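Local coordinates for protein uncharacterized sugar kinase PH1459 (Pyrococcus horikoshii, PDB 3EWM) that is a putative sugar kinase of the PfkB family that binds ATP and probably transfers its phosphate to a sugar such as fructose, at residues L10-I15 with D59-Y64; S16-E19 with V25-F28; G20-V25 with S98-L103; K30-A35 with G284-P289; L103-A108 with L135-S140. All blocks are in the same frame, centred on the assembly; numbering follows the deposited sequence.

Contact 1: residues L10-I15 with D59-Y64; sequences LLIDLI and DPFGEY
The aromatic rings of Phe61 and Tyr64 both meet Ile12, each at a slant. CG1 of Ile12 lies 3.6 Å from CD2 of Phe61, while its methyl CD1 comes within 3.5 Å of CD2 of Tyr64. One branch of a single isoleucine thus serves both rings. CG1 stands anti to the carbonyl carbon of Ile12 (chi1 -56°), which sends this branch at the helix. The Phe61 side chain runs at roughly a right angle to Ile12, and its CB also touches CD1, 3.8 Å away. Lys30 contributes a cation-pi contact with Tyr64, and Phe91 of the second subunit meets Phe61 edge-to-face. The start of helix 60-71 is fixed by its N-cap Asp59, whose OD1 accepts from Gly62 N at 2.8 Å and also bonds to Thr87 OG1. A valine in place of Ile12 would lack CD1 and would probably leave Tyr64 without its aliphatic neighbour from strand 11-16. No hydrogen bond joins the two segments: strand 11-16 of the small sheet meets the helix through carbon contacts alone, so the direct contact depends on shape fit, one aliphatic branch against two rings, and not on directed bonds.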
# COMPACT_ATOMS: atom_id res chain seq x y z
N LEU A 10 0.36 -11.74 6.27
CA LEU A 10 0.47 -10.86 7.42
C LEU A 10 0.67 -9.50 6.82
O LEU A 10 1.60 -9.28 6.02
CB LEU A 10 1.64 -11.26 8.33
CG LEU A 10 2.06 -10.28 9.44
CD1 LEU A 10 0.94 -10.02 10.45
CD2 LEU A 10 3.35 -10.75 10.15
N LEU A 11 -0.24 -8.59 7.17
CA LEU A 11 -0.28 -7.32 6.46
C LEU A 11 -0.81 -6.19 7.32
O LEU A 11 -1.37 -6.44 8.40
CB LEU A 11 -1.15 -7.45 5.19
CG LEU A 11 -2.54 -8.11 5.31
CD1 LEU A 11 -3.52 -7.19 5.98
CD2 LEU A 11 -3.05 -8.54 3.94
N ILE A 12 -0.64 -4.96 6.83
CA ILE A 12 -1.29 -3.78 7.39
C ILE A 12 -2.70 -3.65 6.82
O ILE A 12 -2.90 -3.58 5.60
CB ILE A 12 -0.50 -2.46 7.08
CG1 ILE A 12 0.95 -2.54 7.57
CG2 ILE A 12 -1.24 -1.25 7.65
CD1 ILE A 12 1.10 -2.45 9.11
N ASP A 13 -3.70 -3.65 7.68
CA ASP A 13 -5.02 -3.24 7.26
C ASP A 13 -5.09 -1.75 7.46
O ASP A 13 -4.90 -1.23 8.57
CB ASP A 13 -6.13 -3.89 8.10
CG ASP A 13 -6.45 -5.31 7.67
OD1 ASP A 13 -6.13 -5.68 6.54
OD2 ASP A 13 -7.04 -6.04 8.48
N LEU A 14 -5.37 -1.04 6.38
CA LEU A 14 -5.64 0.38 6.49
C LEU A 14 -7.14 0.52 6.41
O LEU A 14 -7.75 0.35 5.36
CB LEU A 14 -4.91 1.15 5.40
CG LEU A 14 -3.43 1.11 5.80
CD1 LEU A 14 -2.54 0.82 4.59
CD2 LEU A 14 -3.05 2.38 6.53
N ILE A 15 -7.74 0.75 7.56
CA ILE A 15 -9.19 0.63 7.66
C ILE A 15 -9.84 1.99 7.60
O ILE A 15 -9.60 2.84 8.47
CB ILE A 15 -9.61 -0.09 8.94
CG1 ILE A 15 -8.87 -1.43 9.00
CG2 ILE A 15 -11.12 -0.30 8.97
CD1 ILE A 15 -9.40 -2.37 9.96
N ASP A 59 10.81 -3.00 6.86
CA ASP A 59 10.29 -1.64 6.88
C ASP A 59 9.52 -1.41 8.18
O ASP A 59 9.31 -2.36 8.94
CB ASP A 59 9.49 -1.34 5.60
CG ASP A 59 8.32 -2.29 5.36
OD1 ASP A 59 7.53 -2.56 6.28
OD2 ASP A 59 8.16 -2.73 4.19
N PRO A 60 9.11 -0.16 8.45
CA PRO A 60 8.42 0.16 9.69
C PRO A 60 7.14 -0.65 9.88
O PRO A 60 6.77 -0.94 11.01
CB PRO A 60 8.06 1.63 9.52
CG PRO A 60 9.16 2.15 8.62
CD PRO A 60 9.30 1.05 7.62
N PHE A 61 6.49 -0.98 8.77
CA PHE A 61 5.21 -1.69 8.84
C PHE A 61 5.46 -3.13 9.22
O PHE A 61 4.70 -3.71 9.99
CB PHE A 61 4.43 -1.55 7.53
CG PHE A 61 3.76 -0.20 7.36
CD1 PHE A 61 3.86 0.78 8.37
CD2 PHE A 61 3.03 0.09 6.22
CE1 PHE A 61 3.23 2.02 8.24
CE2 PHE A 61 2.39 1.32 6.08
CZ PHE A 61 2.49 2.28 7.09
N GLY A 62 6.53 -3.70 8.69
CA GLY A 62 6.98 -5.04 9.08
C GLY A 62 7.31 -5.09 10.56
O GLY A 62 6.89 -6.01 11.27
N GLU A 63 8.08 -4.11 11.02
CA GLU A 63 8.39 -4.02 12.46
C GLU A 63 7.16 -3.90 13.32
O GLU A 63 7.05 -4.56 14.33
CB GLU A 63 9.31 -2.84 12.73
CG GLU A 63 10.70 -3.07 12.20
CD GLU A 63 11.43 -1.77 11.91
OE1 GLU A 63 11.13 -0.76 12.58
OE2 GLU A 63 12.32 -1.78 11.03
N TYR A 64 6.22 -3.04 12.91
CA TYR A 64 4.96 -2.89 13.61
C TYR A 64 4.22 -4.21 13.77
O TYR A 64 3.79 -4.56 14.86
CB TYR A 64 4.07 -1.89 12.88
CG TYR A 64 2.64 -1.84 13.32
CD1 TYR A 64 2.27 -1.17 14.49
CD2 TYR A 64 1.63 -2.42 12.55
CE1 TYR A 64 0.95 -1.09 14.88
CE2 TYR A 64 0.32 -2.34 12.93
CZ TYR A 64 -0.01 -1.68 14.10
OH TYR A 64 -1.33 -1.59 14.49

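Contact 2: residues S16-E19 with V25-F28; sequences SVEE and VRLF
Ser16 packs its CB against CG1 of Val25 at 3.5 Å, a tight carbon pair, and is the antiparallel non-hydrogen-bonded partner of Phe28. Its OG lies 3.4 Å from CE1 of Phe28, approaching the ring at a slant, but the polar partner of this hydroxyl is Val92 O. CG1 of Val25 covers part of one face of the same ring, near the rim. At Val17 the backbone N donates to Leu27 O (2.9 Å), the donor tilted out of the carbonyl plane, and CB of Val17 rests against CB of Leu27.

Glu18 carries the polar half of the contact. Its CG sits between the backbone N and the carbonyl carbon (chi1 62°), and the extended chain beyond it delivers the carboxylate to Arg26. OE2 takes two bonds: Arg26 NE reaches its syn lone pair at 2.8 Å, nearly straight at 172°, and Arg26 N meets it almost end-on at 2.8 Å. OE1 faces NH2 in the same salt bridge, at a modelled separation too short to be taken literally. Carboxylate and guanidinium planes are only 13° apart, a nearly coplanar, two-pronged pairing at the guanidinium edge. Because Arg26 N is bound too, the carboxylate holds both backbone and side chain of Arg26.

These bonds tie together the ends of the loop joining the antiparallel strands 11-16 and 27-33. Strand 88-93 lies beside strand 11-16, while Leu27 and Phe28 pair with an antiparallel strand of the second subunit, so the sheet continues across the dimer interface.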
# COMPACT_ATOMS: atom_id res chain seq x y z
N SER A 16 -10.67 2.17 6.58
CA SER A 16 -11.50 3.36 6.43
C SER A 16 -12.16 3.69 7.76
O SER A 16 -12.77 2.83 8.41
CB SER A 16 -12.57 3.17 5.37
OG SER A 16 -12.03 2.78 4.11
N VAL A 17 -12.02 4.94 8.16
CA VAL A 17 -12.58 5.41 9.40
C VAL A 17 -13.99 5.97 9.18
O VAL A 17 -14.77 6.13 10.12
CB VAL A 17 -11.61 6.44 10.04
CG1 VAL A 17 -12.33 7.42 10.87
CG2 VAL A 17 -10.58 5.69 10.89
N GLU A 18 -14.32 6.24 7.92
CA GLU A 18 -15.65 6.70 7.55
C GLU A 18 -16.27 5.81 6.49
O GLU A 18 -15.59 4.97 5.88
CB GLU A 18 -15.59 8.14 7.06
CG GLU A 18 -14.74 8.31 5.81
CD GLU A 18 -14.49 9.74 5.50
OE1 GLU A 18 -15.29 10.60 5.96
OE2 GLU A 18 -13.50 10.02 4.80
N GLU A 19 -17.56 6.02 6.27
CA GLU A 19 -18.27 5.33 5.19
C GLU A 19 -17.87 5.88 3.83
O GLU A 19 -17.35 6.99 3.72
CB GLU A 19 -19.78 5.43 5.41
CG GLU A 19 -20.18 4.72 6.69
CD GLU A 19 -21.45 3.90 6.57
OE1 GLU A 19 -21.60 3.12 5.59
OE2 GLU A 19 -22.27 4.01 7.49
N VAL A 25 -12.84 7.71 0.64
CA VAL A 25 -12.43 7.64 2.04
C VAL A 25 -11.16 8.47 2.27
O VAL A 25 -10.19 8.34 1.55
CB VAL A 25 -12.25 6.20 2.53
CG1 VAL A 25 -11.60 6.21 3.94
CG2 VAL A 25 -13.60 5.49 2.60
N ARG A 26 -11.21 9.32 3.30
CA ARG A 26 -10.16 10.29 3.57
C ARG A 26 -9.17 9.75 4.57
O ARG A 26 -8.01 10.13 4.55
CB ARG A 26 -10.74 11.58 4.16
CG ARG A 26 -11.62 12.40 3.22
CD ARG A 26 -12.45 13.43 4.03
NE ARG A 26 -13.66 12.83 4.59
CZ ARG A 26 -14.74 13.52 4.94
NH1 ARG A 26 -14.78 14.84 4.82
NH2 ARG A 26 -15.80 12.88 5.42
N LEU A 27 -9.66 8.93 5.49
CA LEU A 27 -8.88 8.56 6.67
C LEU A 27 -8.84 7.05 6.85
O LEU A 27 -9.85 6.38 6.79
CB LEU A 27 -9.49 9.15 7.94
CG LEU A 27 -9.21 10.53 8.57
CD1 LEU A 27 -7.82 11.10 8.35
CD2 LEU A 27 -10.31 11.54 8.24
N PHE A 28 -7.64 6.55 7.13
CA PHE A 28 -7.43 5.14 7.35
C PHE A 28 -6.67 4.92 8.64
O PHE A 28 -5.58 5.48 8.83
CB PHE A 28 -6.62 4.54 6.21
CG PHE A 28 -7.29 4.63 4.90
CD1 PHE A 28 -8.21 3.67 4.51
CD2 PHE A 28 -7.02 5.70 4.04
CE1 PHE A 28 -8.83 3.75 3.27
CE2 PHE A 28 -7.65 5.79 2.81
CZ PHE A 28 -8.55 4.82 2.42

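Contact 3: residues G20-V25 with S98-L103; sequences GDLKDV and SPSFLL
Leu22 makes every direct side-chain contact here, pressing onto the side chains of Ser100 and Leu102 and the backbone between them. Its CD1 lies 3.6 Å from both Phe101 C and Leu102 N, against the peptide link between these residues, and 4.0 Å from CB of Leu102. Its CG approaches OG of Ser100 at 3.7 Å. With chi1 at -75° the Leu22 branch swings to the side of its own backbone N, which sends CD1 at the 100-102 backbone from the side on which Ser100 and Leu102 project.

A water forms the polar part of the first shell. It accepts from Leu22 N at 2.9 Å and hydrogen-bonds to Ser100 OG, so the backbone of the loop is linked to the strand without a direct bond.

Farther out, a tight turn presents Leu22: Asp21 O accepts from both Asp24 N (2.8 Å) and Val25 N (3.0 Å). Gly20 O is held by the side-chain amide of Gln93.

The loop 20-25, between strands 11-16 and 27-33, thus packs on the outermost strand 100-103 of the four-stranded sheet. Strand 88-93 pairs with 100-103 through Gln93 and Phe91, and Pro60 of the second subunit, at the start of its helix 60-71, packs on Leu22.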
# COMPACT_ATOMS: atom_id res chain seq x y z
N GLY A 20 -18.12 5.07 2.81
CA GLY A 20 -17.91 5.49 1.43
C GLY A 20 -17.00 4.56 0.64
O GLY A 20 -16.31 3.70 1.21
N ASP A 21 -17.02 4.76 -0.67
CA ASP A 21 -16.12 4.08 -1.56
C ASP A 21 -14.70 4.42 -1.14
O ASP A 21 -14.43 5.55 -0.70
CB ASP A 21 -16.38 4.53 -3.01
CG ASP A 21 -17.79 4.19 -3.50
OD1 ASP A 21 -18.23 4.85 -4.47
OD2 ASP A 21 -18.46 3.27 -2.96
N LEU A 22 -13.80 3.44 -1.22
CA LEU A 22 -12.37 3.66 -1.00
C LEU A 22 -11.83 4.85 -1.77
O LEU A 22 -10.93 5.55 -1.30
CB LEU A 22 -11.55 2.43 -1.42
CG LEU A 22 -11.61 1.24 -0.48
CD1 LEU A 22 -10.92 0.06 -1.15
CD2 LEU A 22 -10.96 1.62 0.85
N LYS A 23 -12.36 5.06 -2.97
CA LYS A 23 -12.00 6.23 -3.76
C LYS A 23 -12.09 7.49 -2.91
O LYS A 23 -11.19 8.36 -2.98
CB LYS A 23 -12.89 6.34 -4.99
CG LYS A 23 -12.58 7.50 -5.92
CD LYS A 23 -13.44 7.42 -7.17
CE LYS A 23 -14.85 7.90 -6.89
NZ LYS A 23 -15.74 7.71 -8.07
N ASP A 24 -13.14 7.58 -2.10
CA ASP A 24 -13.51 8.81 -1.42
C ASP A 24 -13.13 8.86 0.05
O ASP A 24 -13.13 9.94 0.64
CB ASP A 24 -15.01 9.06 -1.56
CG ASP A 24 -15.46 9.05 -3.01
OD1 ASP A 24 -14.89 9.80 -3.83
OD2 ASP A 24 -16.38 8.26 -3.31
N VAL A 25 -12.84 7.71 0.64
CA VAL A 25 -12.43 7.64 2.04
C VAL A 25 -11.16 8.47 2.27
O VAL A 25 -10.19 8.34 1.55
CB VAL A 25 -12.25 6.20 2.53
CG1 VAL A 25 -11.60 6.21 3.94
CG2 VAL A 25 -13.60 5.49 2.60
N SER A 98 -21.85 -3.00 0.67
CA SER A 98 -20.87 -3.63 -0.21
C SER A 98 -19.44 -3.34 0.25
O SER A 98 -18.77 -2.49 -0.35
CB SER A 98 -21.05 -3.14 -1.66
OG SER A 98 -22.42 -3.09 -2.03
N PRO A 99 -18.97 -4.04 1.30
CA PRO A 99 -17.61 -3.81 1.79
C PRO A 99 -16.56 -4.10 0.72
O PRO A 99 -16.70 -5.05 -0.06
CB PRO A 99 -17.47 -4.81 2.95
CG PRO A 99 -18.52 -5.83 2.71
CD PRO A 99 -19.65 -5.08 2.09
N SER A 100 -15.51 -3.29 0.70
CA SER A 100 -14.53 -3.38 -0.36
C SER A 100 -13.13 -3.32 0.19
O SER A 100 -12.90 -2.93 1.34
CB SER A 100 -14.74 -2.26 -1.38
OG SER A 100 -14.53 -1.00 -0.77
N PHE A 101 -12.18 -3.71 -0.65
CA PHE A 101 -10.79 -3.61 -0.27
C PHE A 101 -9.92 -3.40 -1.50
O PHE A 101 -10.33 -3.68 -2.63
CB PHE A 101 -10.36 -4.84 0.54
CG PHE A 101 -10.45 -6.10 -0.22
CD1 PHE A 101 -9.34 -6.59 -0.89
CD2 PHE A 101 -11.65 -6.81 -0.28
CE1 PHE A 101 -9.41 -7.76 -1.62
CE2 PHE A 101 -11.74 -7.97 -1.02
CZ PHE A 101 -10.61 -8.45 -1.68
N LEU A 102 -8.74 -2.86 -1.26
CA LEU A 102 -7.75 -2.72 -2.31
C LEU A 102 -6.51 -3.30 -1.71
O LEU A 102 -5.88 -2.69 -0.85
CB LEU A 102 -7.54 -1.28 -2.71
CG LEU A 102 -6.40 -0.96 -3.67
CD1 LEU A 102 -6.50 -1.73 -5.02
CD2 LEU A 102 -6.38 0.54 -3.89
N LEU A 103 -6.20 -4.51 -2.15
CA LEU A 103 -5.07 -5.28 -1.64
C LEU A 103 -3.92 -5.14 -2.62
O LEU A 103 -4.10 -5.35 -3.82
CB LEU A 103 -5.46 -6.75 -1.48
CG LEU A 103 -4.39 -7.72 -0.97
CD1 LEU A 103 -5.05 -8.78 -0.11
CD2 LEU A 103 -3.60 -8.35 -2.15
O HOH W 1 -14.60 0.91 -2.32

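Contact 4: residues K30-A35 with G284-P289; sequences KHPGGA and GAWSTP
The indole of Trp286 leaves CB on the side of the backbone N, turned from the carbonyl carbon, and chi2 of -6° sets its plane so that one face receives the ring of Pro32. The result is a CH-pi contact between proline and tryptophan, joining the end of strand 27-33, in the small sheet of this PfkB-family kinase, to the loop between helices 265-279 and 291-294. CG of Pro32 stands over the six-membered ring, 4.0 Å from its centroid and 26° off the normal, displaced toward the rim. The two side chains cross at about a right angle.

Ala285 adds a looser touch, its CB 4.2 Å from Pro32 O. No hydrogen bond runs between the segments. The indole is instead anchored from helix 35-45, where Asn38 OD1 accepts from Trp286 NE1, a bond that would help hold the plane that Pro32 meets. Tyr64 and Leu65 of helix 60-71 also pack on Pro32, so the proline is wedged between that helix and the tryptophan.

Just beyond the proline, Gly34 is the N-cap of helix 35-45, with backbone angles at which a CB would jam against the preceding carbonyl. The closest approach across the contact is CB of Pro32 to CZ2 of Trp286, 3.3 Å.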
# COMPACT_ATOMS: atom_id res chain seq x y z
N LYS A 30 -4.52 2.37 10.86
CA LYS A 30 -3.56 1.30 10.62
C LYS A 30 -3.71 0.23 11.70
O LYS A 30 -3.67 0.53 12.90
CB LYS A 30 -2.13 1.85 10.58
CG LYS A 30 -1.00 0.85 10.84
CD LYS A 30 0.37 1.45 10.44
CE LYS A 30 1.46 1.11 11.48
NZ LYS A 30 1.18 1.73 12.83
N HIS A 31 -3.90 -1.01 11.27
CA HIS A 31 -4.03 -2.12 12.21
C HIS A 31 -3.32 -3.33 11.63
O HIS A 31 -3.14 -3.41 10.41
CB HIS A 31 -5.49 -2.49 12.43
CG HIS A 31 -6.30 -1.42 13.07
ND1 HIS A 31 -6.29 -1.18 14.43
CD2 HIS A 31 -7.18 -0.53 12.54
CE1 HIS A 31 -7.11 -0.18 14.71
NE2 HIS A 31 -7.66 0.23 13.58
N PRO A 32 -2.95 -4.29 12.49
CA PRO A 32 -2.42 -5.55 11.97
C PRO A 32 -3.53 -6.41 11.41
O PRO A 32 -4.61 -6.45 11.98
CB PRO A 32 -1.81 -6.23 13.19
CG PRO A 32 -1.93 -5.26 14.32
CD PRO A 32 -2.98 -4.28 13.96
N GLY A 33 -3.27 -7.06 10.29
CA GLY A 33 -4.27 -7.89 9.67
C GLY A 33 -3.70 -9.09 8.97
O GLY A 33 -2.47 -9.36 9.01
N GLY A 34 -4.61 -9.80 8.31
CA GLY A 34 -4.31 -11.02 7.59
C GLY A 34 -4.94 -12.11 8.41
O GLY A 34 -4.62 -12.26 9.59
N ALA A 35 -5.87 -12.85 7.81
CA ALA A 35 -6.58 -13.91 8.51
C ALA A 35 -5.69 -14.85 9.37
O ALA A 35 -5.97 -15.03 10.54
CB ALA A 35 -7.51 -14.71 7.52
N GLY A 284 -12.30 -4.63 15.89
CA GLY A 284 -11.17 -4.91 15.00
C GLY A 284 -10.95 -6.37 14.62
O GLY A 284 -11.71 -7.27 15.03
N ALA A 285 -9.91 -6.58 13.84
CA ALA A 285 -9.59 -7.90 13.29
C ALA A 285 -9.12 -8.92 14.34
O ALA A 285 -9.18 -10.13 14.09
CB ALA A 285 -8.56 -7.77 12.16
N TRP A 286 -8.65 -8.44 15.50
CA TRP A 286 -8.23 -9.33 16.59
C TRP A 286 -9.21 -9.20 17.73
O TRP A 286 -8.95 -8.50 18.72
CB TRP A 286 -6.83 -9.00 17.11
CG TRP A 286 -5.75 -9.17 16.11
CD1 TRP A 286 -5.86 -9.70 14.85
CD2 TRP A 286 -4.37 -8.85 16.29
NE1 TRP A 286 -4.65 -9.70 14.23
CE2 TRP A 286 -3.70 -9.20 15.08
CE3 TRP A 286 -3.63 -8.29 17.34
CZ2 TRP A 286 -2.33 -9.03 14.91
CZ3 TRP A 286 -2.25 -8.11 17.15
CH2 TRP A 286 -1.62 -8.48 15.95
N SER A 287 -10.33 -9.87 17.59
CA SER A 287 -11.43 -9.69 18.51
C SER A 287 -11.64 -10.90 19.43
O SER A 287 -12.53 -10.87 20.28
CB SER A 287 -12.70 -9.35 17.73
OG SER A 287 -13.15 -10.49 17.05
N THR A 288 -10.82 -11.93 19.29
CA THR A 288 -10.97 -13.14 20.10
C THR A 288 -10.88 -12.75 21.58
O THR A 288 -9.94 -12.08 21.96
CB THR A 288 -9.87 -14.17 19.82
OG1 THR A 288 -9.87 -14.50 18.43
CG2 THR A 288 -10.06 -15.45 20.67
N PRO A 289 -11.85 -13.17 22.40
CA PRO A 289 -11.74 -12.93 23.83
C PRO A 289 -10.60 -13.72 24.45
O PRO A 289 -10.17 -14.73 23.91
CB PRO A 289 -13.09 -13.41 24.37
CG PRO A 289 -13.53 -14.46 23.36
CD PRO A 289 -13.11 -13.86 22.05

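Contact 5: residues L103-A108 with L135-S140; sequences LYDDVA and LARNPS
Asp105 and Arg137 form a salt bridge that is the whole of the direct contact between these two loops. The charged pair is gripped mainly by one oxygen: Arg137 NE donates to OD2 of Asp105 at 2.7 Å, with an N-H...O angle of 165°. NH2 of Arg137 adds a weak, bent bond to the same OD2, 3.3 Å away. OD2 lies at the guanidinium edge and in its plane, and offers NE its anti lone pair, the one turned from OD1. The carboxylate plane is steep to the guanidinium, 82° apart, so this is a one-oxygen grip and differs from the coplanar, two-oxygen pairing of a carboxylate with an arginine.

Hydrogen bonds to backbone carbonyls come next: NH1 of Arg137 donates to Ala136 O at 2.8 Å, coming from well above that carbonyl's plane, and also bonds to Leu167 O. The arginine chain folds at chi2 (-74°), which turns the guanidinium back to the carbonyl of the preceding residue while its NE side faces Asp105. Two backbone carbonyls and a carboxylate therefore fix its rotation. A methionine in place of Arg137 would probably leave OD2 of Asp105 without its charged mate and the carbonyl of Ala136 without this donor.

In van der Waals contact, Phe110 and Gln171 pack on Arg137, while His86 of the second subunit lies against Asp105.

The bridge links the loop leaving strand 100-103 of the small sheet to the one connecting strand 127-131 of the large sheet with helix 140-151.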
# COMPACT_ATOMS: atom_id res chain seq x y z
N LEU A 103 -6.20 -4.51 -2.15
CA LEU A 103 -5.07 -5.28 -1.64
C LEU A 103 -3.92 -5.14 -2.62
O LEU A 103 -4.10 -5.35 -3.82
CB LEU A 103 -5.46 -6.75 -1.48
CG LEU A 103 -4.39 -7.72 -0.97
CD1 LEU A 103 -5.05 -8.78 -0.11
CD2 LEU A 103 -3.60 -8.35 -2.15
N TYR A 104 -2.77 -4.76 -2.09
CA TYR A 104 -1.55 -4.61 -2.87
C TYR A 104 -0.86 -5.96 -2.93
O TYR A 104 -0.55 -6.55 -1.89
CB TYR A 104 -0.67 -3.51 -2.27
CG TYR A 104 -1.13 -2.16 -2.76
CD1 TYR A 104 -2.41 -1.69 -2.46
CD2 TYR A 104 -0.32 -1.40 -3.60
CE1 TYR A 104 -2.86 -0.50 -2.96
CE2 TYR A 104 -0.77 -0.18 -4.10
CZ TYR A 104 -2.04 0.26 -3.79
OH TYR A 104 -2.51 1.46 -4.29
N ASP A 105 -0.65 -6.48 -4.13
CA ASP A 105 -0.25 -7.87 -4.25
C ASP A 105 1.25 -8.04 -4.40
O ASP A 105 1.77 -9.10 -4.12
CB ASP A 105 -1.01 -8.57 -5.39
CG ASP A 105 -0.60 -8.07 -6.75
OD1 ASP A 105 -0.27 -6.87 -6.88
OD2 ASP A 105 -0.62 -8.88 -7.70
N ASP A 106 1.98 -7.02 -4.84
CA ASP A 106 3.40 -7.30 -4.95
C ASP A 106 4.06 -6.88 -3.68
O ASP A 106 4.71 -5.82 -3.62
CB ASP A 106 4.07 -6.70 -6.17
CG ASP A 106 5.04 -7.68 -6.78
OD1 ASP A 106 4.76 -8.15 -7.92
OD2 ASP A 106 6.02 -8.05 -6.10
N VAL A 107 3.85 -7.71 -2.67
CA VAL A 107 4.24 -7.42 -1.31
C VAL A 107 4.90 -8.66 -0.73
O VAL A 107 4.86 -9.74 -1.32
CB VAL A 107 3.02 -7.01 -0.45
CG1 VAL A 107 2.46 -5.63 -0.88
CG2 VAL A 107 1.94 -8.10 -0.50
N ALA A 108 5.48 -8.50 0.46
CA ALA A 108 6.41 -9.46 1.01
C ALA A 108 5.77 -10.81 1.29
O ALA A 108 6.41 -11.84 1.04
CB ALA A 108 7.04 -8.90 2.26
N LEU A 135 -2.47 -17.99 -1.31
CA LEU A 135 -2.30 -18.81 -2.50
C LEU A 135 -2.50 -18.01 -3.78
O LEU A 135 -2.29 -18.55 -4.87
CB LEU A 135 -3.27 -20.01 -2.46
CG LEU A 135 -3.24 -20.88 -1.21
CD1 LEU A 135 -4.33 -21.93 -1.25
CD2 LEU A 135 -1.82 -21.50 -0.97
N ALA A 136 -2.88 -16.74 -3.65
CA ALA A 136 -3.26 -15.95 -4.80
C ALA A 136 -2.07 -15.63 -5.70
O ALA A 136 -2.26 -15.39 -6.89
CB ALA A 136 -4.00 -14.66 -4.38
N ARG A 137 -0.86 -15.66 -5.14
CA ARG A 137 0.33 -15.31 -5.90
C ARG A 137 1.47 -16.25 -5.60
O ARG A 137 1.62 -16.71 -4.48
CB ARG A 137 0.79 -13.89 -5.59
CG ARG A 137 -0.22 -12.80 -5.85
CD ARG A 137 -0.38 -12.54 -7.36
NE ARG A 137 -1.33 -11.46 -7.57
CZ ARG A 137 -2.65 -11.60 -7.57
NH1 ARG A 137 -3.21 -12.79 -7.39
NH2 ARG A 137 -3.42 -10.54 -7.75
N ASN A 138 2.30 -16.48 -6.61
CA ASN A 138 3.57 -17.12 -6.41
C ASN A 138 4.60 -16.05 -6.04
O ASN A 138 4.36 -14.88 -6.29
CB ASN A 138 3.97 -17.86 -7.68
CG ASN A 138 3.39 -19.25 -7.76
OD1 ASN A 138 3.02 -19.72 -8.84
ND2 ASN A 138 3.33 -19.94 -6.63
N PRO A 139 5.74 -16.45 -5.44
CA PRO A 139 6.12 -17.81 -5.04
C PRO A 139 5.38 -18.35 -3.82
O PRO A 139 5.50 -19.54 -3.54
CB PRO A 139 7.61 -17.66 -4.70
CG PRO A 139 7.73 -16.24 -4.25
CD PRO A 139 6.82 -15.49 -5.17
N SER A 140 4.64 -17.52 -3.10
CA SER A 140 4.04 -17.95 -1.84
C SER A 140 3.08 -19.13 -2.01
O SER A 140 3.11 -20.07 -1.21
CB SER A 140 3.34 -16.80 -1.13
OG SER A 140 4.27 -16.13 -0.29

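How the contacts relate
Contacts 1 to 4 all reach the four-stranded sheet, ordered 27-33, 11-16, 88-93, 100-103. Contacts 2 and 3 are close neighbours, their centres about 9 Å apart, and share Val25. Contacts 1 and 4, with centres about 12 Å apart, meet where strands 11-16 and 27-33 pair through Leu11 with Gly33 and Asp13 with His31. Contact 5 follows contact 3 through Leu103 and leads away toward the large nine-stranded sheet, its centre about 25 Å from that of contact 2. Along the chain, contact 2 falls within the span of contact 1, whereas contacts 1 and 3 interleave. Contacts 1, 2, 3 and 5 all touch the second subunit, so the small sheet is both an appendage of the kinase core and a dimer surface.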